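PDB 3E02: 3-keto-5-aminohexanoate cleavage protein from Burkholderia xenovorans LB400, which probably catalyses the zinc-dependent cleavage of 3-keto-5-aminohexanoate or a related beta-keto acid. Local coordinates for residues L57-P61 and K132-E136; M112-S116 and N150-I155; S5-I9 and E296-L301. All coordinates share one frame; numbering follows the deposited sequence. Where two conformers were deposited one is given.

In the fold
The chain is a TIM barrel of eight parallel strands. Contact 2 is fully buried. It joins the C-terminal end of strand 109-113 to the start of helix 152-163, and a second subunit reaches it. Contact 1 is partly buried and lies further out. It holds together two loops, after strand 48-54 and before helix 136-142. Contact 3, also partly buried, lies across the chain's centre from contact 1, where helix 294-301 meets the segment leading into strand 10-13. Contact 1 pairs aromatic faces with backbone around one hydrogen bond. Contact 2 combines amide, hydroxyl and water bonds with apolar packing of Ile-155 on two selenomethionines. Contact 3 is van der Waals packing, with no hydrogen bond between its segments.

Contact 1: L57-P61 and K132-E136; sequences LNGRP and KFDWE
Trp-135 lies against the backbone of Asn-58 to Pro-61, where an Asx turn shapes a loop on the zinc side of the TIM barrel. In that turn Asn-58 OD1 accepts from Arg-60 N at 3.0 Å. Asn-58 O is left within reach of the indole N-H. CG of Trp-135 sits between its own backbone N and carbonyl carbon (chi1 70°). This carries the ring in under the turn.

The Trp-135 side chain can be followed outward. CB faces the guanidinium end of Arg-60, but that arginine has two conformers, so this touch is doubtful. CD1 lies 3.9 Å from Asn-58 CG. NE1 is the polar point: it donates to Asn-58 O at 2.9 Å, with an N-H...O angle of 145°. The oxygen lies in the indole plane, while NE1 stands above the carbonyl plane, 45° out of it. CZ2 is 3.5 Å from Arg-60 N. At the far end CZ3 packs on Pro-61 CD at 3.8 Å. Arg-60 CA covers one face of the six-membered ring as a CH-pi contact. Glu-136 CG covers the opposite face, so the indole is held between the turn and its own neighbour in sequence.

Phe-133 meets the same asparagine. Asn-58 CB makes a CH-pi contact over one face of the phenyl ring, 3.8 Å from its centroid, and Lys-132 CG lies over the other. Glu-136 OE2 is hydrogen-bonded to Phe-133 N and Thr-22 OG1. The Pro-61 side chain is about 10 Å from the zinc ion, so the contact lies near the metal site but takes no part in it. Asn-58 O thus has two aromatic neighbours: Trp-135 NE1 in its hydrogen bond and, 3.3 Å away over the phenyl face, Phe-133 CD2.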
ATOM      1  N   LEU A  57      29.156  27.599 -24.902  1.00 36.80           N
ATOM      2  CA  LEU A  57      30.205  28.326 -24.183  1.00 37.28           C
ATOM      3  C   LEU A  57      30.067  28.285 -22.671  1.00 37.03           C
ATOM      4  O   LEU A  57      31.067  28.162 -21.983  1.00 38.94           O
ATOM      5  CB  LEU A  57      30.260  29.772 -24.650  1.00 38.23           C
ATOM      6  CG  LEU A  57      30.658  29.967 -26.120  1.00 42.15           C
ATOM      7  CD1 LEU A  57      30.642  31.432 -26.442  1.00 41.51           C
ATOM      8  CD2 LEU A  57      32.025  29.382 -26.447  1.00 45.13           C
ATOM      9  N   ASN A  58      28.848  28.384 -22.152  1.00 34.76           N
ATOM     10  CA  ASN A  58      28.644  28.430 -20.695  1.00 33.97           C
ATOM     11  C   ASN A  58      27.693  27.390 -20.109  1.00 33.74           C
ATOM     12  O   ASN A  58      27.435  27.422 -18.916  1.00 33.73           O
ATOM     13  CB  ASN A  58      28.252  29.870 -20.268  1.00 32.70           C
ATOM     14  CG  ASN A  58      26.866  30.297 -20.756  1.00 33.23           C
ATOM     15  OD1 ASN A  58      26.022  29.480 -21.112  1.00 33.93           O
ATOM     16  ND2 ASN A  58      26.631  31.593 -20.755  1.00 34.99           N
ATOM     17  N   GLY A  59      27.170  26.484 -20.932  1.00 33.55           N
ATOM     18  CA  GLY A  59      26.266  25.447 -20.462  1.00 34.32           C
ATOM     19  C   GLY A  59      24.846  25.837 -20.070  1.00 34.50           C
ATOM     20  O   GLY A  59      24.103  24.969 -19.600  1.00 34.28           O
ATOM     21  N   ARG A  60      24.449  27.100 -20.266  1.00 35.31           N
ATOM     22  CA  ARG A  60      23.097  27.569 -19.927  0.50 35.17           C
ATOM     23  C   ARG A  60      22.071  26.780 -20.756  1.00 35.13           C
ATOM     24  O   ARG A  60      22.260  26.636 -21.963  1.00 35.48           O
ATOM     25  CB  ARG A  60      22.950  29.073 -20.221  0.50 35.38           C
ATOM     26  CG  ARG A  60      21.638  29.700 -19.727  0.50 36.03           C
ATOM     27  CD  ARG A  60      21.370  31.095 -20.298  0.50 36.90           C
ATOM     28  NE  ARG A  60      22.014  32.202 -19.584  0.50 39.86           N
ATOM     29  CZ  ARG A  60      23.094  32.905 -19.962  0.50 42.23           C
ATOM     30  NH1 ARG A  60      23.771  32.660 -21.097  0.50 41.98           N
ATOM     31  NH2 ARG A  60      23.509  33.899 -19.171  0.50 41.19           N
ATOM     32  N   PRO A  61      20.996  26.256 -20.120  1.00 34.17           N
ATOM     33  CA  PRO A  61      19.989  25.549 -20.928  1.00 34.30           C
ATOM     34  C   PRO A  61      19.457  26.365 -22.105  1.00 35.20           C
ATOM     35  O   PRO A  61      19.277  27.575 -21.976  1.00 35.15           O
ATOM     36  CB  PRO A  61      18.868  25.288 -19.925  1.00 34.28           C
ATOM     37  CG  PRO A  61      19.568  25.115 -18.648  1.00 34.22           C
ATOM     38  CD  PRO A  61      20.646  26.178 -18.687  1.00 34.13           C
ATOM     39  N   LYS A 132      31.345  28.726 -11.626  1.00 30.55           N
ATOM     40  CA  LYS A 132      32.132  29.018 -12.824  1.00 31.52           C
ATOM     41  C   LYS A 132      31.538  30.143 -13.677  1.00 31.62           C
ATOM     42  O   LYS A 132      32.283  30.987 -14.178  1.00 30.80           O
ATOM     43  CB  LYS A 132      32.316  27.741 -13.670  1.00 31.28           C
ATOM     44  CG  LYS A 132      33.298  27.876 -14.835  1.00 32.21           C
ATOM     45  CD  LYS A 132      33.517  26.549 -15.522  1.00 32.77           C
ATOM     46  CE  LYS A 132      34.469  26.696 -16.699  1.00 35.20           C
ATOM     47  NZ  LYS A 132      34.642  25.362 -17.339  1.00 35.55           N
ATOM     48  N   PHE A 133      30.216  30.133 -13.835  1.00 30.90           N
ATOM     49  CA  PHE A 133      29.494  31.107 -14.671  1.00 31.92           C
ATOM     50  C   PHE A 133      28.449  31.876 -13.861  1.00 32.31           C
ATOM     51  O   PHE A 133      27.836  31.320 -12.935  1.00 32.75           O
ATOM     52  CB  PHE A 133      28.822  30.404 -15.853  1.00 32.24           C
ATOM     53  CG  PHE A 133      29.774  29.621 -16.717  1.00 31.24           C
ATOM     54  CD1 PHE A 133      30.649  30.282 -17.582  1.00 33.42           C
ATOM     55  CD2 PHE A 133      29.786  28.223 -16.682  1.00 32.56           C
ATOM     56  CE1 PHE A 133      31.534  29.565 -18.393  1.00 33.71           C
ATOM     57  CE2 PHE A 133      30.666  27.489 -17.506  1.00 31.18           C
ATOM     58  CZ  PHE A 133      31.542  28.162 -18.350  1.00 34.46           C
ATOM     59  N   ASP A 134      28.237  33.136 -14.258  1.00 32.11           N
ATOM     60  CA  ASP A 134      27.324  34.068 -13.588  1.00 34.12           C
ATOM     61  C   ASP A 134      25.882  33.619 -13.538  1.00 33.01           C
ATOM     62  O   ASP A 134      25.191  33.980 -12.606  1.00 32.52           O
ATOM     63  CB  ASP A 134      27.311  35.448 -14.278  1.00 34.58           C
ATOM     64  CG  ASP A 134      28.584  36.212 -14.107  1.00 42.06           C
ATOM     65  OD1 ASP A 134      29.443  35.816 -13.278  1.00 44.38           O
ATOM     66  OD2 ASP A 134      28.714  37.234 -14.814  1.00 43.23           O
ATOM     67  N   TRP A 135      25.435  32.889 -14.556  1.00 32.55           N
ATOM     68  CA  TRP A 135      24.036  32.423 -14.624  1.00 32.60           C
ATOM     69  C   TRP A 135      23.634  31.324 -13.649  1.00 32.27           C
ATOM     70  O   TRP A 135      22.443  31.179 -13.359  1.00 32.76           O
ATOM     71  CB  TRP A 135      23.684  31.943 -16.049  1.00 32.56           C
ATOM     72  CG  TRP A 135      24.349  30.670 -16.462  1.00 30.41           C
ATOM     73  CD1 TRP A 135      25.531  30.552 -17.103  1.00 32.36           C
ATOM     74  CD2 TRP A 135      23.865  29.337 -16.257  1.00 29.29           C
ATOM     75  NE1 TRP A 135      25.828  29.244 -17.314  1.00 31.61           N
ATOM     76  CE2 TRP A 135      24.822  28.465 -16.808  1.00 31.29           C
ATOM     77  CE3 TRP A 135      22.705  28.796 -15.672  1.00 31.49           C
ATOM     78  CZ2 TRP A 135      24.669  27.080 -16.788  1.00 31.00           C
ATOM     79  CZ3 TRP A 135      22.543  27.426 -15.655  1.00 30.70           C
ATOM     80  CH2 TRP A 135      23.521  26.576 -16.214  1.00 31.99           C
ATOM     81  N   GLU A 136      24.605  30.576 -13.124  1.00 32.54           N
ATOM     82  CA  GLU A 136      24.314  29.361 -12.352  1.00 32.14           C
ATOM     83  C   GLU A 136      23.645  29.594 -11.014  1.00 33.62           C
ATOM     84  O   GLU A 136      22.582  29.019 -10.759  1.00 32.61           O
ATOM     85  CB  GLU A 136      25.572  28.498 -12.170  1.00 32.38           C
ATOM     86  CG  GLU A 136      26.232  28.061 -13.457  1.00 31.33           C
ATOM     87  CD  GLU A 136      27.480  27.260 -13.181  1.00 31.27           C
ATOM     88  OE1 GLU A 136      27.360  26.088 -12.812  1.00 31.62           O
ATOM     89  OE2 GLU A 136      28.578  27.816 -13.306  1.00 31.16           O
TER

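Contact 2: M112-S116 and N150-I155; sequences MNMGS and NTFSQI
The flat amide of Asn-150 lies with one face over Asn-113, whose CB is 3.2 Å from Asn-150 ND2 and whose backbone O lies over the same face. At the edge, in the amide plane, ND2 donates to Gly-115 O at 3.0 Å. This is the C-terminal end of TIM-barrel strand 109-113, beside a capping box that starts helix 152-163. The ND2 bond is fairly straight (160°), but ND2 stands well above the plane of the Gly-115 carbonyl. Asn-150 OD1 accepts a hydrogen bond from a water that also donates to Asn-113 O, and it bonds Arg-98 NH2. Both ends of the buried amide are therefore engaged, which fixes its rotation.

In the capping box Thr-151 OG1 accepts from Gln-154 N, and Gln-154 OE1 accepts from Thr-151 N on a lone pair in the carbonyl plane. Thr-151 OG1 is also bound by Asp-145 of the second subunit. Beside these polar groups, Ile-155 CG2 is approached by both selenomethionines, 4.3 Å from Met-112 SE and 4.1 Å from Met-114 SE. Asn-113 OD1 is held by Tyr-174 OH, and its side chain is about 7 Å from the zinc ion. Ser-116 OG accepts from Asn-150 N at 2.8 Å and bonds Asn-118 OD1 of the second subunit.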
HETATM    1  N   MSE A 112       6.764  14.637 -22.260  1.00 37.61           N
HETATM    2  CA  MSE A 112       5.503  15.351 -22.040  1.00 37.90           C
HETATM    3  C   MSE A 112       5.249  15.380 -20.541  1.00 36.96           C
HETATM    4  O   MSE A 112       4.879  14.376 -19.957  1.00 36.99           O
HETATM    5  CB  MSE A 112       4.372  14.642 -22.807  1.00 37.98           C
HETATM    6  CG  MSE A 112       2.959  15.212 -22.697  1.00 40.43           C
HETATM    7 SE   MSE A 112       2.786  17.021 -23.341  0.75 44.33          SE
HETATM    8  CE  MSE A 112       3.571  16.852 -25.181  1.00 40.63           C
ATOM      9  N   ASN A 113       5.466  16.539 -19.929  1.00 37.37           N
ATOM     10  CA  ASN A 113       5.302  16.709 -18.485  1.00 36.83           C
ATOM     11  C   ASN A 113       3.807  16.774 -18.167  1.00 36.28           C
ATOM     12  O   ASN A 113       3.095  17.598 -18.746  1.00 35.60           O
ATOM     13  CB  ASN A 113       6.082  17.926 -18.039  1.00 39.13           C
ATOM     14  CG  ASN A 113       7.578  17.749 -18.276  1.00 41.74           C
ATOM     15  OD1 ASN A 113       8.194  16.888 -17.669  1.00 40.86           O
ATOM     16  ND2 ASN A 113       8.146  18.523 -19.212  1.00 47.89           N
HETATM   17  N   MSE A 114       3.349  15.885 -17.274  1.00 36.10           N
HETATM   18  CA  MSE A 114       1.897  15.689 -17.020  1.00 35.63           C
HETATM   19  C   MSE A 114       1.210  16.532 -15.947  1.00 35.00           C
HETATM   20  O   MSE A 114       0.054  16.289 -15.613  1.00 36.30           O
HETATM   21  CB  MSE A 114       1.604  14.189 -16.840  1.00 34.25           C
HETATM   22  CG  MSE A 114       1.743  13.377 -18.120  1.00 34.77           C
HETATM   23 SE   MSE A 114       0.702  14.097 -19.601  0.75 35.63          SE
HETATM   24  CE  MSE A 114      -0.942  14.186 -18.799  1.00 36.88           C
ATOM     25  N   GLY A 115       1.880  17.557 -15.455  1.00 35.09           N
ATOM     26  CA  GLY A 115       1.244  18.445 -14.491  1.00 35.23           C
ATOM     27  C   GLY A 115       2.142  19.577 -14.092  1.00 35.07           C
ATOM     28  O   GLY A 115       3.345  19.545 -14.364  1.00 37.21           O
ATOM     29  N   SER A 116       1.545  20.592 -13.485  1.00 33.82           N
ATOM     30  CA  SER A 116       2.286  21.753 -13.005  1.00 34.29           C
ATOM     31  C   SER A 116       2.719  21.463 -11.583  1.00 35.42           C
ATOM     32  O   SER A 116       1.938  20.928 -10.780  1.00 37.22           O
ATOM     33  CB  SER A 116       1.435  23.020 -13.058  1.00 33.70           C
ATOM     34  OG  SER A 116       0.997  23.295 -14.376  1.00 34.01           O
ATOM     35  N   ASN A 150       2.567  23.079 -16.653  1.00 37.38           N
ATOM     36  CA  ASN A 150       1.965  22.179 -17.655  1.00 37.08           C
ATOM     37  C   ASN A 150       0.461  22.123 -17.364  1.00 35.72           C
ATOM     38  O   ASN A 150      -0.042  21.149 -16.839  1.00 35.14           O
ATOM     39  CB  ASN A 150       2.574  20.769 -17.611  1.00 38.45           C
ATOM     40  CG  ASN A 150       4.055  20.772 -17.819  1.00 43.88           C
ATOM     41  OD1 ASN A 150       4.501  20.963 -18.935  1.00 48.53           O
ATOM     42  ND2 ASN A 150       4.836  20.581 -16.742  1.00 44.55           N
ATOM     43  N   THR A 151      -0.244  23.199 -17.709  1.00 34.88           N
ATOM     44  CA  THR A 151      -1.685  23.278 -17.480  1.00 33.43           C
ATOM     45  C   THR A 151      -2.395  22.309 -18.417  1.00 33.38           C
ATOM     46  O   THR A 151      -1.789  21.817 -19.375  1.00 33.91           O
ATOM     47  CB  THR A 151      -2.239  24.696 -17.676  1.00 32.94           C
ATOM     48  OG1 THR A 151      -2.143  25.058 -19.053  1.00 33.48           O
ATOM     49  CG2 THR A 151      -1.513  25.724 -16.798  1.00 34.05           C
ATOM     50  N   PHE A 152      -3.665  22.010 -18.139  1.00 33.35           N
ATOM     51  CA  PHE A 152      -4.437  21.139 -19.033  1.00 33.65           C
ATOM     52  C   PHE A 152      -4.469  21.689 -20.472  1.00 34.26           C
ATOM     53  O   PHE A 152      -4.324  20.929 -21.416  1.00 34.40           O
ATOM     54  CB  PHE A 152      -5.836  20.858 -18.473  1.00 32.96           C
ATOM     55  CG  PHE A 152      -5.822  19.865 -17.355  1.00 32.01           C
ATOM     56  CD1 PHE A 152      -5.617  20.268 -16.041  1.00 31.84           C
ATOM     57  CD2 PHE A 152      -5.970  18.512 -17.622  1.00 31.21           C
ATOM     58  CE1 PHE A 152      -5.593  19.333 -15.003  1.00 31.88           C
ATOM     59  CE2 PHE A 152      -5.945  17.572 -16.601  1.00 34.62           C
ATOM     60  CZ  PHE A 152      -5.753  17.974 -15.300  1.00 34.75           C
ATOM     61  N   SER A 153      -4.609  23.005 -20.625  1.00 34.81           N
ATOM     62  CA  SER A 153      -4.545  23.635 -21.958  1.00 35.21           C
ATOM     63  C   SER A 153      -3.174  23.444 -22.631  1.00 34.95           C
ATOM     64  O   SER A 153      -3.099  23.131 -23.827  1.00 35.83           O
ATOM     65  CB  SER A 153      -4.879  25.123 -21.878  1.00 36.08           C
ATOM     66  OG  SER A 153      -6.206  25.298 -21.417  1.00 41.44           O
ATOM     67  N   GLN A 154      -2.106  23.626 -21.865  1.00 35.11           N
ATOM     68  CA  GLN A 154      -0.731  23.463 -22.379  1.00 35.46           C
ATOM     69  C   GLN A 154      -0.468  22.020 -22.810  1.00 35.46           C
ATOM     70  O   GLN A 154       0.088  21.782 -23.884  1.00 36.08           O
ATOM     71  CB  GLN A 154       0.306  23.933 -21.355  1.00 34.67           C
ATOM     72  CG  GLN A 154       0.335  25.448 -21.194  1.00 35.27           C
ATOM     73  CD  GLN A 154       1.343  25.912 -20.164  1.00 36.31           C
ATOM     74  OE1 GLN A 154       1.457  25.350 -19.069  1.00 37.68           O
ATOM     75  NE2 GLN A 154       2.082  26.958 -20.504  1.00 34.79           N
ATOM     76  N   ILE A 155      -0.884  21.064 -21.978  1.00 34.93           N
ATOM     77  CA  ILE A 155      -0.718  19.635 -22.291  1.00 34.38           C
ATOM     78  C   ILE A 155      -1.482  19.282 -23.568  1.00 36.23           C
ATOM     79  O   ILE A 155      -0.925  18.648 -24.466  1.00 36.77           O
ATOM     80  CB  ILE A 155      -1.148  18.720 -21.125  1.00 33.48           C
ATOM     81  CG1 ILE A 155      -0.239  18.951 -19.899  1.00 34.26           C
ATOM     82  CG2 ILE A 155      -1.073  17.250 -21.571  1.00 33.64           C
ATOM     83  CD1 ILE A 155      -0.820  18.426 -18.569  1.00 34.17           C
TER
HETATM   84  O   HOH W   1       3.389  19.662 -20.971  1.00 36.50           O

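Contact 3: S5-I9 and E296-L301; sequences SKKII and EARAML
Chi1 sets CG of Met-300 and CG1 of Ile-9 each opposite its own carbonyl carbon, beside the backbone N. The selenomethionine then runs out nearly extended through chi2 (164°) and bends at chi3 (68°), which turns CE toward Lys-7 O and Ile-9. With CG1 of Ile-9 so placed and chi2 extended (175°), CD1 reaches the helix. The two side chains meet tip to tip, with Ile-9 CD1 3.8 Å from Met-300 CE.

Two more apolar side chains join them. Ala-297 CB lies 4.0 Å from Ile-9 CG1, and Leu-301 CG is 4.2 Å from Ile-9 CD1. The selenomethionine methyl also meets two oxygens: Met-300 CE is 3.4 Å from Lys-7 O and 4.0 Å from Ser-5 OG.

Helix 294-301 lies across the N-terminal end of the TIM barrel here. Its side chains also touch Ile-82, Phe-196 and Tyr-230, at three barrel strands, while Ile-9 leads into strand 10-13.

Charged side chains lie beside this packing. Lys-7 CG passes 4.0 Å from Glu-296 OE1, yet the charged ends have other partners: Lys-7 NZ forms a salt bridge with Asp-290, and Glu-296 OE1 accepts from Thr-293 N. Lys-7 NZ and Glu-296 OE2 remain 5.7 Å apart, so any attraction between them is probably long-range. With no hydrogen bond across, the segments are held by van der Waals packing, including the selenomethionine end against Lys-7 O.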
ATOM      1  N   SER A   5       7.577  -5.866 -19.354  1.00 58.26           N
ATOM      2  CA  SER A   5       8.645  -5.528 -20.303  1.00 54.78           C
ATOM      3  C   SER A   5       9.592  -6.721 -20.473  1.00 55.24           C
ATOM      4  O   SER A   5      10.591  -6.821 -19.751  1.00 57.15           O
ATOM      5  CB  SER A   5       9.387  -4.265 -19.832  1.00 54.16           C
ATOM      6  OG  SER A   5       8.455  -3.204 -19.668  1.00 50.59           O
ATOM      7  N   LYS A   6       9.261  -7.629 -21.411  1.00 52.82           N
ATOM      8  CA  LYS A   6      10.106  -8.805 -21.730  1.00 50.34           C
ATOM      9  C   LYS A   6      11.574  -8.387 -21.911  1.00 45.92           C
ATOM     10  O   LYS A   6      12.476  -9.075 -21.441  1.00 45.22           O
ATOM     11  CB  LYS A   6       9.618  -9.516 -22.992  1.00 50.87           C
ATOM     12  CG  LYS A   6      10.432 -10.756 -23.378  1.00 52.42           C
ATOM     13  N   LYS A   7      11.779  -7.271 -22.608  1.00 40.65           N
ATOM     14  CA  LYS A   7      13.083  -6.653 -22.766  1.00 38.17           C
ATOM     15  C   LYS A   7      12.959  -5.254 -22.162  1.00 36.57           C
ATOM     16  O   LYS A   7      11.982  -4.550 -22.434  1.00 38.19           O
ATOM     17  CB  LYS A   7      13.469  -6.593 -24.238  1.00 38.48           C
ATOM     18  CG  LYS A   7      13.560  -7.944 -24.940  1.00 37.10           C
ATOM     19  CD  LYS A   7      14.613  -8.869 -24.346  1.00 40.04           C
ATOM     20  CE  LYS A   7      14.743 -10.161 -25.155  1.00 41.25           C
ATOM     21  NZ  LYS A   7      15.593 -11.141 -24.431  1.00 44.68           N
ATOM     22  N   ILE A   8      13.933  -4.868 -21.346  1.00 34.01           N
ATOM     23  CA  ILE A   8      13.920  -3.596 -20.630  1.00 33.20           C
ATOM     24  C   ILE A   8      14.505  -2.485 -21.494  1.00 33.59           C
ATOM     25  O   ILE A   8      15.614  -2.622 -22.023  1.00 33.33           O
ATOM     26  CB  ILE A   8      14.717  -3.683 -19.300  1.00 33.16           C
ATOM     27  CG1 ILE A   8      14.061  -4.684 -18.339  1.00 33.91           C
ATOM     28  CG2 ILE A   8      14.824  -2.308 -18.620  1.00 32.24           C
ATOM     29  CD1 ILE A   8      14.909  -4.983 -17.085  1.00 34.32           C
ATOM     30  N   ILE A   9      13.768  -1.387 -21.620  1.00 34.24           N
ATOM     31  CA  ILE A   9      14.272  -0.202 -22.312  1.00 34.70           C
ATOM     32  C   ILE A   9      15.128   0.574 -21.317  1.00 33.26           C
ATOM     33  O   ILE A   9      14.635   0.986 -20.259  1.00 33.36           O
ATOM     34  CB  ILE A   9      13.136   0.733 -22.781  1.00 34.67           C
ATOM     35  CG1 ILE A   9      12.219   0.007 -23.770  1.00 34.67           C
ATOM     36  CG2 ILE A   9      13.713   2.030 -23.434  1.00 33.96           C
ATOM     37  CD1 ILE A   9      11.005   0.830 -24.196  1.00 34.71           C
ATOM     38  N   GLU A 296      13.612  -3.015 -30.866  1.00 35.26           N
ATOM     39  CA  GLU A 296      12.666  -3.648 -29.926  1.00 35.11           C
ATOM     40  C   GLU A 296      11.897  -2.568 -29.162  1.00 34.03           C
ATOM     41  O   GLU A 296      10.689  -2.703 -28.959  1.00 33.10           O
ATOM     42  CB  GLU A 296      13.379  -4.601 -28.964  1.00 35.38           C
ATOM     43  CG  GLU A 296      13.830  -5.864 -29.677  1.00 37.44           C
ATOM     44  CD  GLU A 296      14.757  -6.754 -28.867  1.00 35.91           C
ATOM     45  OE1 GLU A 296      15.496  -6.257 -27.996  1.00 36.25           O
ATOM     46  OE2 GLU A 296      14.776  -7.968 -29.154  1.00 38.51           O
ATOM     47  N   ALA A 297      12.600  -1.495 -28.768  1.00 32.86           N
ATOM     48  CA  ALA A 297      11.987  -0.348 -28.093  1.00 31.98           C
ATOM     49  C   ALA A 297      10.966   0.361 -28.989  1.00 32.03           C
ATOM     50  O   ALA A 297       9.880   0.706 -28.524  1.00 32.23           O
ATOM     51  CB  ALA A 297      13.057   0.630 -27.588  1.00 30.49           C
ATOM     52  N   ARG A 298      11.307   0.553 -30.269  1.00 33.61           N
ATOM     53  CA  ARG A 298      10.390   1.156 -31.265  1.00 32.51           C
ATOM     54  C   ARG A 298       9.095   0.348 -31.408  1.00 33.50           C
ATOM     55  O   ARG A 298       8.018   0.926 -31.503  1.00 34.13           O
ATOM     56  CB  ARG A 298      11.065   1.289 -32.643  1.00 32.41           C
ATOM     57  CG  ARG A 298      12.155   2.337 -32.717  1.00 30.60           C
ATOM     58  CD  ARG A 298      12.666   2.529 -34.140  1.00 34.05           C
ATOM     59  NE  ARG A 298      13.596   3.662 -34.185  1.00 32.11           N
ATOM     60  CZ  ARG A 298      14.898   3.621 -33.902  1.00 35.24           C
ATOM     61  NH1 ARG A 298      15.512   2.481 -33.603  1.00 37.90           N
ATOM     62  NH2 ARG A 298      15.603   4.755 -33.945  1.00 36.65           N
ATOM     63  N   ALA A 299       9.218  -0.979 -31.421  1.00 33.86           N
ATOM     64  CA  ALA A 299       8.070  -1.885 -31.504  1.00 34.41           C
ATOM     65  C   ALA A 299       7.236  -1.818 -30.228  1.00 34.93           C
ATOM     66  O   ALA A 299       6.014  -1.875 -30.299  1.00 35.92           O
ATOM     67  CB  ALA A 299       8.524  -3.327 -31.786  1.00 34.22           C
HETATM   68  N   MSE A 300       7.888  -1.694 -29.069  1.00 34.62           N
HETATM   69  CA  MSE A 300       7.177  -1.563 -27.790  1.00 35.46           C
HETATM   70  C   MSE A 300       6.394  -0.247 -27.731  1.00 35.59           C
HETATM   71  O   MSE A 300       5.208  -0.252 -27.439  1.00 34.71           O
HETATM   72  CB  MSE A 300       8.143  -1.651 -26.591  1.00 35.73           C
HETATM   73  CG  MSE A 300       8.698  -3.049 -26.360  1.00 36.30           C
HETATM   74 SE   MSE A 300      10.242  -3.044 -25.189  0.75 35.53          SE
HETATM   75  CE  MSE A 300       9.438  -2.527 -23.533  1.00 34.57           C
ATOM     76  N   LEU A 301       7.062   0.858 -28.039  1.00 35.01           N
ATOM     77  CA  LEU A 301       6.440   2.190 -28.002  1.00 35.71           C
ATOM     78  C   LEU A 301       5.571   2.537 -29.219  1.00 35.61           C
ATOM     79  O   LEU A 301       4.830   3.530 -29.169  1.00 35.95           O
ATOM     80  CB  LEU A 301       7.505   3.265 -27.804  1.00 35.38           C
ATOM     81  CG  LEU A 301       8.372   3.114 -26.551  1.00 40.56           C
ATOM     82  CD1 LEU A 301       9.383   4.244 -26.453  1.00 42.55           C
ATOM     83  CD2 LEU A 301       7.525   3.072 -25.328  1.00 46.19           C
TER